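PDB 2IX4: 3-oxoacyl-[acyl-carrier-protein] synthase from Arabidopsis thaliana, which catalyses the condensation steps of mitochondrial fatty acid synthesis, adding two carbons from malonyl-ACP to a growing acyl chain. Local coordinates for residues 208-213 and 248-253; 28-33 and 231-236; 269-274 and 371-376. One frame throughout, in Å; residues are numbered along the deposited sequence.

Contact 1: 208-213 and 248-253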
ATOM      1  N   SER A 208      -1.166   5.360 -13.425  1.00 23.98           N
ATOM      2  CA  SER A 208      -0.747   6.059 -14.624  1.00 23.96           C
ATOM      3  C   SER A 208       0.726   5.778 -14.805  1.00 23.74           C
ATOM      4  O   SER A 208       1.580   6.594 -14.458  1.00 23.91           O
ATOM      5  CB  SER A 208      -0.997   7.554 -14.504  1.00 24.02           C
ATOM      6  OG  SER A 208      -0.772   8.176 -15.753  1.00 25.41           O
ATOM      7  N   SER A 209       1.014   4.602 -15.340  1.00 23.55           N
ATOM      8  CA  SER A 209       2.381   4.122 -15.422  1.00 23.45           C
ATOM      9  C   SER A 209       2.798   3.807 -16.859  1.00 23.25           C
ATOM     10  O   SER A 209       3.581   2.889 -17.095  1.00 23.36           O
ATOM     11  CB  SER A 209       2.551   2.900 -14.512  1.00 23.39           C
ATOM     12  OG  SER A 209       3.884   2.807 -14.039  1.00 24.50           O
ATOM     13  N   ILE A 210       2.280   4.569 -17.824  1.00 22.97           N
ATOM     14  CA  ILE A 210       2.748   4.444 -19.207  1.00 22.67           C
ATOM     15  C   ILE A 210       3.834   5.482 -19.474  1.00 22.48           C
ATOM     16  O   ILE A 210       3.551   6.653 -19.728  1.00 22.36           O
ATOM     17  CB  ILE A 210       1.613   4.534 -20.267  1.00 22.78           C
ATOM     18  CG1 ILE A 210       0.486   3.542 -19.951  1.00 22.48           C
ATOM     19  CG2 ILE A 210       2.185   4.270 -21.671  1.00 22.53           C
ATOM     20  CD1 ILE A 210      -0.733   3.678 -20.845  1.00 22.72           C
ATOM     21  N   ASP A 211       5.081   5.026 -19.398  1.00 22.19           N
ATOM     22  CA  ASP A 211       6.253   5.874 -19.570  1.00 22.07           C
ATOM     23  C   ASP A 211       7.453   4.996 -19.891  1.00 21.82           C
ATOM     24  O   ASP A 211       7.385   3.773 -19.746  1.00 21.44           O
ATOM     25  CB  ASP A 211       6.518   6.707 -18.306  1.00 22.34           C
ATOM     26  CG  ASP A 211       6.546   5.863 -17.038  1.00 23.16           C
ATOM     27  OD1 ASP A 211       7.516   5.103 -16.826  1.00 23.82           O
ATOM     28  OD2 ASP A 211       5.592   5.970 -16.245  1.00 24.68           O
ATOM     29  N   ALA A 212       8.547   5.633 -20.301  1.00 21.50           N
ATOM     30  CA  ALA A 212       9.745   4.939 -20.777  1.00 21.42           C
ATOM     31  C   ALA A 212      10.214   3.801 -19.876  1.00 21.45           C
ATOM     32  O   ALA A 212      10.346   2.660 -20.327  1.00 21.39           O
ATOM     33  CB  ALA A 212      10.870   5.934 -20.988  1.00 21.30           C
ATOM     34  N   LEU A 213      10.454   4.113 -18.605  1.00 21.51           N
ATOM     35  CA  LEU A 213      11.037   3.144 -17.682  1.00 21.64           C
ATOM     36  C   LEU A 213      10.064   2.039 -17.274  1.00 21.49           C
ATOM     37  O   LEU A 213      10.475   0.897 -17.066  1.00 21.45           O
ATOM     38  CB  LEU A 213      11.628   3.843 -16.452  1.00 21.62           C
ATOM     39  CG  LEU A 213      12.647   3.039 -15.639  1.00 22.17           C
ATOM     40  CD1 LEU A 213      13.729   2.422 -16.540  1.00 21.98           C
ATOM     41  CD2 LEU A 213      13.269   3.907 -14.544  1.00 21.91           C
ATOM     42  N   ILE A 248       0.083  -2.763 -21.179  1.00 19.96           N
ATOM     43  CA  ILE A 248      -0.053  -1.813 -20.075  1.00 20.25           C
ATOM     44  C   ILE A 248      -1.163  -0.820 -20.392  1.00 20.09           C
ATOM     45  O   ILE A 248      -1.225  -0.279 -21.494  1.00 20.10           O
ATOM     46  CB  ILE A 248       1.274  -1.050 -19.769  1.00 20.32           C
ATOM     47  CG1 ILE A 248       2.377  -2.017 -19.342  1.00 21.19           C
ATOM     48  CG2 ILE A 248       1.080  -0.029 -18.649  1.00 20.76           C
ATOM     49  CD1 ILE A 248       3.721  -1.350 -19.079  1.00 22.46           C
ATOM     50  N   GLY A 249      -2.051  -0.616 -19.426  1.00 20.16           N
ATOM     51  CA  GLY A 249      -3.106   0.386 -19.535  1.00 20.27           C
ATOM     52  C   GLY A 249      -3.029   1.347 -18.366  1.00 20.48           C
ATOM     53  O   GLY A 249      -2.190   1.191 -17.486  1.00 20.59           O
ATOM     54  N   GLU A 250      -3.912   2.342 -18.353  1.00 20.80           N
ATOM     55  CA  GLU A 250      -3.937   3.334 -17.280  1.00 20.93           C
ATOM     56  C   GLU A 250      -5.370   3.753 -16.966  1.00 20.86           C
ATOM     57  O   GLU A 250      -6.263   3.614 -17.802  1.00 20.67           O
ATOM     58  CB  GLU A 250      -3.115   4.569 -17.674  1.00 21.07           C
ATOM     59  CG  GLU A 250      -3.630   5.265 -18.933  1.00 22.07           C
ATOM     60  CD  GLU A 250      -3.006   6.623 -19.179  1.00 24.33           C
ATOM     61  OE1 GLU A 250      -2.329   7.160 -18.273  1.00 26.37           O
ATOM     62  OE2 GLU A 250      -3.199   7.162 -20.289  1.00 24.74           O
ATOM     63  N   GLY A 251      -5.578   4.267 -15.760  1.00 20.92           N
ATOM     64  CA  GLY A 251      -6.872   4.835 -15.383  1.00 21.13           C
ATOM     65  C   GLY A 251      -7.183   4.636 -13.919  1.00 21.16           C
ATOM     66  O   GLY A 251      -6.287   4.392 -13.109  1.00 21.30           O
ATOM     67  N   SER A 252      -8.463   4.737 -13.581  1.00 21.39           N
ATOM     68  CA  SER A 252      -8.906   4.594 -12.200  1.00 21.63           C
ATOM     69  C   SER A 252     -10.326   4.065 -12.134  1.00 21.44           C
ATOM     70  O   SER A 252     -11.157   4.374 -12.990  1.00 21.27           O
ATOM     71  CB  SER A 252      -8.831   5.939 -11.465  1.00 21.77           C
ATOM     72  OG  SER A 252      -9.186   5.798 -10.096  1.00 22.54           O
ATOM     73  N   GLY A 253     -10.587   3.268 -11.106  1.00 21.23           N
ATOM     74  CA  GLY A 253     -11.935   2.845 -10.765  1.00 20.95           C
ATOM     75  C   GLY A 253     -12.171   3.161  -9.304  1.00 20.74           C
ATOM     76  O   GLY A 253     -11.351   2.829  -8.448  1.00 20.75           O
TER
HETATM   77  O   HOH W   1      -0.517   2.335 -15.871  1.00 30.70           O
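Ile-210 lies between Ile-248 and Glu-250 and meets each with a different part of its chain. It slides past Ile-248 in the opposite sense, CG1 resting 3.8 Å from Ile-248 CG2. It crosses Glu-250 at about a right angle, its CD1 set 3.8 Å from Glu-250 CG. Glu-250 holds CG between its own backbone N and carbonyl carbon (chi1 60°) and then runs on extended, which lays its methylenes across the end of the isoleucine and carries the carboxylate past Ser-208, with OE1 3.1 Å from Ser-208 OG. OE1 is hydrogen-bonded to Tyr-91 OH and OE2 to the backbone N of Val-65. Replacing this glutamate by alanine removes CG and the carboxylate, which would probably cost Tyr-91 OH and the Val-65 N-H their acceptors and open a gap beside Ile-210 CD1. Strands 200-207 and 251-259 pair antiparallel, and beside this pairing one water joins the two segments, accepting from Ser-209 N at 2.8 Å and donating to Gly-249 O at 2.6 Å. Buried but satisfied at both oxygens, the carboxylate can line an apolar contact close to His-359, a predicted active-site residue that Gly-249 bonds through its backbone.

Contact 2: 28-33 and 231-236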
ATOM      1  N   GLY A  28     -17.924  -3.820 -27.802  1.00 23.45           N
ATOM      2  CA  GLY A  28     -16.746  -4.559 -28.252  1.00 23.58           C
ATOM      3  C   GLY A  28     -15.589  -3.701 -28.719  1.00 23.74           C
ATOM      4  O   GLY A  28     -14.781  -4.136 -29.544  1.00 23.67           O
ATOM      5  N   GLU A  29     -15.503  -2.482 -28.193  1.00 23.97           N
ATOM      6  CA  GLU A  29     -14.435  -1.562 -28.575  1.00 24.28           C
ATOM      7  C   GLU A  29     -13.158  -1.814 -27.773  1.00 24.21           C
ATOM      8  O   GLU A  29     -13.171  -2.540 -26.772  1.00 24.14           O
ATOM      9  CB  GLU A  29     -14.906  -0.106 -28.488  1.00 24.42           C
ATOM     10  CG  GLU A  29     -15.963   0.235 -29.548  1.00 25.84           C
ATOM     11  CD  GLU A  29     -16.385   1.691 -29.546  1.00 28.08           C
ATOM     12  OE1 GLU A  29     -15.507   2.576 -29.516  1.00 29.88           O
ATOM     13  OE2 GLU A  29     -17.605   1.954 -29.594  1.00 29.52           O
ATOM     14  N   CYS A  30     -12.058  -1.224 -28.234  1.00 24.19           N
ATOM     15  CA  CYS A  30     -10.729  -1.486 -27.693  1.00 24.26           C
ATOM     16  C   CYS A  30      -9.941  -0.183 -27.573  1.00 24.14           C
ATOM     17  O   CYS A  30      -9.909   0.620 -28.512  1.00 24.21           O
ATOM     18  CB  CYS A  30      -9.992  -2.475 -28.598  1.00 24.23           C
ATOM     19  SG  CYS A  30      -8.348  -2.933 -28.044  1.00 25.19           S
ATOM     20  N   GLY A  31      -9.314   0.025 -26.417  1.00 23.96           N
ATOM     21  CA  GLY A  31      -8.589   1.265 -26.143  1.00 23.67           C
ATOM     22  C   GLY A  31      -7.094   1.225 -26.409  1.00 23.70           C
ATOM     23  O   GLY A  31      -6.381   2.176 -26.069  1.00 23.67           O
ATOM     24  N   ILE A  32      -6.617   0.138 -27.017  1.00 23.40           N
ATOM     25  CA  ILE A  32      -5.188  -0.046 -27.296  1.00 23.26           C
ATOM     26  C   ILE A  32      -4.759   0.648 -28.593  1.00 23.20           C
ATOM     27  O   ILE A  32      -5.439   0.550 -29.617  1.00 23.17           O
ATOM     28  CB  ILE A  32      -4.805  -1.555 -27.412  1.00 23.33           C
ATOM     29  CG1 ILE A  32      -5.388  -2.397 -26.258  1.00 23.89           C
ATOM     30  CG2 ILE A  32      -3.284  -1.732 -27.597  1.00 23.03           C
ATOM     31  CD1 ILE A  32      -4.722  -2.245 -24.928  1.00 25.16           C
ATOM     32  N   ARG A  33      -3.619   1.337 -28.540  1.00 23.13           N
ATOM     33  CA  ARG A  33      -2.994   1.914 -29.729  1.00 23.16           C
ATOM     34  C   ARG A  33      -1.473   1.790 -29.657  1.00 23.12           C
ATOM     35  O   ARG A  33      -0.924   1.434 -28.616  1.00 23.20           O
ATOM     36  CB  ARG A  33      -3.411   3.376 -29.928  1.00 23.13           C
ATOM     37  CG  ARG A  33      -2.973   4.332 -28.821  1.00 22.95           C
ATOM     38  CD  ARG A  33      -3.083   5.776 -29.292  1.00 22.58           C
ATOM     39  NE  ARG A  33      -2.804   6.737 -28.226  1.00 22.47           N
ATOM     40  CZ  ARG A  33      -1.585   7.111 -27.844  1.00 22.60           C
ATOM     41  NH1 ARG A  33      -0.506   6.600 -28.429  1.00 21.37           N
ATOM     42  NH2 ARG A  33      -1.445   7.993 -26.863  1.00 22.12           N
ATOM     43  N   SER A 231      -0.245  -4.314 -35.170  1.00 25.12           N
ATOM     44  CA  SER A 231      -1.688  -4.529 -35.054  1.00 25.28           C
ATOM     45  C   SER A 231      -2.149  -4.361 -33.602  1.00 25.32           C
ATOM     46  O   SER A 231      -2.559  -5.337 -32.968  1.00 25.24           O
ATOM     47  CB  SER A 231      -2.061  -5.922 -35.576  1.00 25.19           C
ATOM     48  OG  SER A 231      -1.702  -6.073 -36.940  1.00 26.10           O
ATOM     49  N   PRO A 232      -2.084  -3.121 -33.069  1.00 25.42           N
ATOM     50  CA  PRO A 232      -2.368  -2.867 -31.648  1.00 25.52           C
ATOM     51  C   PRO A 232      -3.726  -3.382 -31.148  1.00 25.60           C
ATOM     52  O   PRO A 232      -3.807  -3.905 -30.036  1.00 25.50           O
ATOM     53  CB  PRO A 232      -2.298  -1.333 -31.534  1.00 25.51           C
ATOM     54  CG  PRO A 232      -2.367  -0.824 -32.931  1.00 25.74           C
ATOM     55  CD  PRO A 232      -1.736  -1.875 -33.777  1.00 25.51           C
ATOM     56  N   GLN A 233      -4.768  -3.250 -31.966  1.00 25.82           N
ATOM     57  CA  GLN A 233      -6.121  -3.668 -31.584  1.00 26.10           C
ATOM     58  C   GLN A 233      -6.239  -5.178 -31.347  1.00 26.01           C
ATOM     59  O   GLN A 233      -7.242  -5.656 -30.809  1.00 26.11           O
ATOM     60  CB  GLN A 233      -7.140  -3.214 -32.635  1.00 26.21           C
ATOM     61  CG  GLN A 233      -7.320  -1.706 -32.718  1.00 27.32           C
ATOM     62  CD  GLN A 233      -8.293  -1.171 -31.684  1.00 28.64           C
ATOM     63  OE1 GLN A 233      -9.509  -1.318 -31.820  1.00 29.17           O
ATOM     64  NE2 GLN A 233      -7.761  -0.536 -30.646  1.00 29.80           N
ATOM     65  N   GLU A 234      -5.205  -5.917 -31.740  1.00 25.84           N
ATOM     66  CA  GLU A 234      -5.179  -7.367 -31.582  1.00 25.78           C
ATOM     67  C   GLU A 234      -4.103  -7.846 -30.602  1.00 25.16           C
ATOM     68  O   GLU A 234      -3.860  -9.049 -30.481  1.00 25.12           O
ATOM     69  CB  GLU A 234      -5.010  -8.035 -32.950  1.00 26.14           C
ATOM     70  CG  GLU A 234      -6.291  -8.025 -33.784  1.00 28.02           C
ATOM     71  CD  GLU A 234      -6.063  -8.389 -35.234  1.00 30.29           C
ATOM     72  OE1 GLU A 234      -5.413  -9.424 -35.501  1.00 31.73           O
ATOM     73  OE2 GLU A 234      -6.545  -7.639 -36.111  1.00 31.91           O
ATOM     74  N   ALA A 235      -3.490  -6.903 -29.887  1.00 24.43           N
ATOM     75  CA  ALA A 235      -2.365  -7.192 -28.993  1.00 23.75           C
ATOM     76  C   ALA A 235      -2.759  -7.860 -27.678  1.00 23.26           C
ATOM     77  O   ALA A 235      -2.012  -8.688 -27.149  1.00 23.29           O
ATOM     78  CB  ALA A 235      -1.564  -5.925 -28.726  1.00 23.71           C
ATOM     79  N   SER A 236      -3.921  -7.485 -27.150  1.00 22.72           N
ATOM     80  CA  SER A 236      -4.420  -8.034 -25.893  1.00 22.02           C
ATOM     81  C   SER A 236      -5.508  -9.055 -26.203  1.00 21.61           C
ATOM     82  O   SER A 236      -6.579  -8.708 -26.703  1.00 21.29           O
ATOM     83  CB  SER A 236      -4.947  -6.914 -24.985  1.00 22.12           C
ATOM     84  OG  SER A 236      -5.297  -7.406 -23.702  1.00 22.02           O
TER
HETATM   85  O   HOH W   2     -12.187  -0.274 -30.848  1.00 32.18           O
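The side-chain nitrogen NE2 of Gln-233 grips two carbonyls of the facing segment, using one N-H for each. Its shorter bond, 2.8 Å to Ile-32 O, is bent at the hydrogen (141°), yet it arrives in the carbonyl plane on a lone pair. The other, 3.2 Å from NE2 to Cys-30 O, is nearly straight (172°) but comes from above that carbonyl's plane. Both oxygens lie in the plane of the glutamine amide, which fixes its rotation. A bend at chi2 (-83°) turns the amide back toward residues 28-33, and its other end is tied in as well: OE1 takes a hydrogen bond of 3.0 Å from a water that in turn accepts from Cys-30 N at 2.8 Å. Cys-30 lies against one face of the amide, SG 3.6 Å from Gln-233 NE2 and CB 3.5 Å from Gln-233 OE1, while the same SG receives a weak bond from Ile-32 N. The buried Ile-32 sets CG2 3.3 Å from Pro-232 O and 4.1 Å from Pro-232 CB, with Val-61 of strand 61-63 touching both residues. The guanidinium of Arg-33 forms a salt bridge with Asp-39. One amide, held flat by two carbonyls and a water, therefore fastens the 3-10 segment 232-234 to residues 30-32; because Gln-233 is solvent-exposed, this polar grip probably competes with water.

Contact 3: 269-274 and 371-376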
ATOM      1  N   LYS A 269     -29.880   4.740  -3.982  1.00 25.91           N
ATOM      2  CA  LYS A 269     -30.027   3.603  -4.876  1.00 26.03           C
ATOM      3  C   LYS A 269     -28.838   2.670  -4.688  1.00 25.64           C
ATOM      4  O   LYS A 269     -27.705   3.116  -4.510  1.00 25.70           O
ATOM      5  CB  LYS A 269     -30.225   4.032  -6.340  1.00 26.45           C
ATOM      6  CG  LYS A 269     -29.128   4.894  -6.955  1.00 27.76           C
ATOM      7  CD  LYS A 269     -28.218   4.081  -7.872  1.00 29.93           C
ATOM      8  CE  LYS A 269     -27.713   4.919  -9.045  1.00 30.41           C
ATOM      9  NZ  LYS A 269     -27.053   6.179  -8.609  1.00 30.99           N
ATOM     10  N   ILE A 270     -29.118   1.376  -4.696  1.00 25.33           N
ATOM     11  CA  ILE A 270     -28.111   0.373  -4.398  1.00 24.97           C
ATOM     12  C   ILE A 270     -27.874  -0.497  -5.626  1.00 24.86           C
ATOM     13  O   ILE A 270     -28.812  -1.078  -6.177  1.00 24.90           O
ATOM     14  CB  ILE A 270     -28.531  -0.481  -3.177  1.00 24.99           C
ATOM     15  CG1 ILE A 270     -28.594   0.393  -1.918  1.00 24.92           C
ATOM     16  CG2 ILE A 270     -27.572  -1.644  -2.979  1.00 25.00           C
ATOM     17  CD1 ILE A 270     -29.421  -0.188  -0.789  1.00 25.56           C
ATOM     18  N   TYR A 271     -26.617  -0.571  -6.055  1.00 24.48           N
ATOM     19  CA  TYR A 271     -26.238  -1.387  -7.201  1.00 24.22           C
ATOM     20  C   TYR A 271     -26.214  -2.869  -6.839  1.00 24.12           C
ATOM     21  O   TYR A 271     -26.811  -3.693  -7.533  1.00 24.09           O
ATOM     22  CB  TYR A 271     -24.868  -0.962  -7.739  1.00 24.10           C
ATOM     23  CG  TYR A 271     -24.863   0.349  -8.499  1.00 24.17           C
ATOM     24  CD1 TYR A 271     -24.489   1.535  -7.872  1.00 23.81           C
ATOM     25  CD2 TYR A 271     -25.222   0.401  -9.849  1.00 23.89           C
ATOM     26  CE1 TYR A 271     -24.475   2.741  -8.564  1.00 23.66           C
ATOM     27  CE2 TYR A 271     -25.212   1.603 -10.549  1.00 23.67           C
ATOM     28  CZ  TYR A 271     -24.836   2.769  -9.899  1.00 23.86           C
ATOM     29  OH  TYR A 271     -24.821   3.965 -10.579  1.00 23.56           O
ATOM     30  N   ALA A 272     -25.523  -3.192  -5.748  1.00 23.96           N
ATOM     31  CA  ALA A 272     -25.279  -4.572  -5.336  1.00 24.01           C
ATOM     32  C   ALA A 272     -24.717  -4.605  -3.920  1.00 24.01           C
ATOM     33  O   ALA A 272     -24.377  -3.563  -3.361  1.00 23.92           O
ATOM     34  CB  ALA A 272     -24.300  -5.253  -6.304  1.00 23.83           C
ATOM     35  N   GLU A 273     -24.628  -5.804  -3.349  1.00 23.96           N
ATOM     36  CA  GLU A 273     -23.960  -6.021  -2.074  1.00 24.05           C
ATOM     37  C   GLU A 273     -22.601  -6.659  -2.337  1.00 24.10           C
ATOM     38  O   GLU A 273     -22.469  -7.498  -3.232  1.00 23.88           O
ATOM     39  CB  GLU A 273     -24.806  -6.931  -1.175  1.00 24.13           C
ATOM     40  CG  GLU A 273     -24.192  -7.219   0.197  1.00 24.70           C
ATOM     41  CD  GLU A 273     -24.997  -8.195   1.042  1.00 25.64           C
ATOM     42  OE1 GLU A 273     -25.959  -8.806   0.528  1.00 26.65           O
ATOM     43  OE2 GLU A 273     -24.659  -8.355   2.234  1.00 25.87           O
ATOM     44  N   LEU A 274     -21.592  -6.255  -1.571  1.00 24.10           N
ATOM     45  CA  LEU A 274     -20.306  -6.942  -1.590  1.00 24.27           C
ATOM     46  C   LEU A 274     -20.345  -8.036  -0.526  1.00 24.16           C
ATOM     47  O   LEU A 274     -20.395  -7.742   0.670  1.00 24.12           O
ATOM     48  CB  LEU A 274     -19.154  -5.965  -1.343  1.00 24.38           C
ATOM     49  CG  LEU A 274     -17.773  -6.367  -1.878  1.00 24.95           C
ATOM     50  CD1 LEU A 274     -16.878  -5.142  -1.932  1.00 25.30           C
ATOM     51  CD2 LEU A 274     -17.111  -7.475  -1.069  1.00 25.44           C
ATOM     52  N   PHE A 371     -17.125  -3.386 -13.482  1.00 18.93           N
ATOM     53  CA  PHE A 371     -17.690  -4.186 -14.572  1.00 18.99           C
ATOM     54  C   PHE A 371     -18.583  -5.309 -14.037  1.00 19.07           C
ATOM     55  O   PHE A 371     -19.648  -5.579 -14.598  1.00 19.23           O
ATOM     56  CB  PHE A 371     -16.593  -4.775 -15.475  1.00 18.92           C
ATOM     57  CG  PHE A 371     -15.838  -3.752 -16.293  1.00 18.83           C
ATOM     58  CD1 PHE A 371     -14.592  -4.070 -16.832  1.00 19.46           C
ATOM     59  CD2 PHE A 371     -16.363  -2.480 -16.527  1.00 19.04           C
ATOM     60  CE1 PHE A 371     -13.878  -3.140 -17.589  1.00 18.93           C
ATOM     61  CE2 PHE A 371     -15.656  -1.545 -17.279  1.00 19.54           C
ATOM     62  CZ  PHE A 371     -14.410  -1.876 -17.811  1.00 18.91           C
ATOM     63  N   SER A 372     -18.141  -5.951 -12.956  1.00 19.13           N
ATOM     64  CA  SER A 372     -18.895  -7.021 -12.301  1.00 19.26           C
ATOM     65  C   SER A 372     -20.195  -6.514 -11.663  1.00 19.30           C
ATOM     66  O   SER A 372     -21.237  -7.164 -11.768  1.00 19.22           O
ATOM     67  CB  SER A 372     -18.024  -7.727 -11.259  1.00 19.20           C
ATOM     68  OG  SER A 372     -16.859  -8.269 -11.865  1.00 19.41           O
ATOM     69  N   ILE A 373     -20.122  -5.355 -11.012  1.00 19.59           N
ATOM     70  CA  ILE A 373     -21.304  -4.696 -10.436  1.00 19.84           C
ATOM     71  C   ILE A 373     -22.286  -4.304 -11.539  1.00 20.10           C
ATOM     72  O   ILE A 373     -23.503  -4.453 -11.380  1.00 20.54           O
ATOM     73  CB  ILE A 373     -20.909  -3.445  -9.599  1.00 19.85           C
ATOM     74  CG1 ILE A 373     -20.080  -3.854  -8.375  1.00 19.67           C
ATOM     75  CG2 ILE A 373     -22.148  -2.656  -9.154  1.00 19.64           C
ATOM     76  CD1 ILE A 373     -19.149  -2.758  -7.853  1.00 19.85           C
ATOM     77  N   LEU A 374     -21.754  -3.808 -12.656  1.00 20.21           N
ATOM     78  CA  LEU A 374     -22.580  -3.402 -13.800  1.00 20.18           C
ATOM     79  C   LEU A 374     -23.227  -4.590 -14.514  1.00 20.00           C
ATOM     80  O   LEU A 374     -24.328  -4.469 -15.049  1.00 19.85           O
ATOM     81  CB  LEU A 374     -21.776  -2.546 -14.785  1.00 20.19           C
ATOM     82  CG  LEU A 374     -21.469  -1.108 -14.344  1.00 20.57           C
ATOM     83  CD1 LEU A 374     -20.449  -0.458 -15.275  1.00 20.76           C
ATOM     84  CD2 LEU A 374     -22.740  -0.269 -14.257  1.00 20.42           C
ATOM     85  N   ALA A 375     -22.532  -5.727 -14.518  1.00 19.95           N
ATOM     86  CA  ALA A 375     -23.081  -6.976 -15.047  1.00 19.72           C
ATOM     87  C   ALA A 375     -24.351  -7.372 -14.295  1.00 19.56           C
ATOM     88  O   ALA A 375     -25.358  -7.738 -14.910  1.00 19.42           O
ATOM     89  CB  ALA A 375     -22.040  -8.094 -14.975  1.00 19.70           C
ATOM     90  N   ILE A 376     -24.291  -7.294 -12.966  1.00 19.48           N
ATOM     91  CA  ILE A 376     -25.454  -7.512 -12.107  1.00 19.68           C
ATOM     92  C   ILE A 376     -26.539  -6.472 -12.399  1.00 19.79           C
ATOM     93  O   ILE A 376     -27.699  -6.821 -12.610  1.00 19.93           O
ATOM     94  CB  ILE A 376     -25.064  -7.474 -10.603  1.00 19.55           C
ATOM     95  CG1 ILE A 376     -24.148  -8.656 -10.257  1.00 19.37           C
ATOM     96  CG2 ILE A 376     -26.311  -7.481  -9.716  1.00 19.83           C
ATOM     97  CD1 ILE A 376     -23.445  -8.533  -8.920  1.00 18.47           C
TER
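Tyr-271 and Ala-272 present neighbouring side chains to Ile-373 and Ile-376, where helix 364-378 packs against strand 272-281 and the residues leading into it, in the layered alpha/beta architecture of the thiolase superfamily. The backbone of Tyr-271 has helical angles (psi -51°), a break in the extended chain, which lets it and Ala-272 both direct their CB atoms toward the helix, whereas Glu-273 next along already points away. The chief bump is the CG2 methyl of Ile-373. It presses against the root of the tyrosine, 3.5 Å from Tyr-271 CB and 4.1 Å from Tyr-271 CG, and the two side chains cross at about a right angle. With CG beside its backbone N (chi1 -74°), the tyrosine carries its ring away from this methyl, to where it meets His-377 edge-to-face and OH is hydrogen-bonded to Asp-102. The smaller bump, Ala-272 CB, is directed at the shallow groove between two isoleucines spaced nearly one turn apart on the helix: it stays 4.4 Å from Ile-373 CG2 and 4.3 Å from Ile-376 CD1, a looser fit than that at the tyrosine. Val-409 and Ala-412 also touch Ile-376, and Leu-8 of strand 3-12 touches both Tyr-271 and Leu-374, continuing the apolar layer past the two segments. No hydrogen bond crosses here; shape and hydrophobic burial do the joining. At the margin of the fit, Ile-376 CG2 hangs 4.4 Å from the carbonyl oxygen of Tyr-271.

Contacts 1 and 2 interlock along the chain: 28-33, 208-213, 231-236 and 248-253 follow one another, partners alternating, whereas contact 3 opens and closes later, with 269-274 and 371-376. The centres of contacts 1 and 2 lie about 16 Å apart, their nearest atoms about 5 Å. Contact 3 lies about 26 Å and 27 Å from them, centre to centre, on the far side of the chain's centre from contact 1. Contacts 1 and 3 reach the same mixed sheet, through strands 251-259 and 272-281, both paired with strand 3-12. Residues of contacts 1 and 2 come within about 6 Å and 8 Å of the side chain of predicted active-site His-359; contact 3 joins helix and sheet farther off.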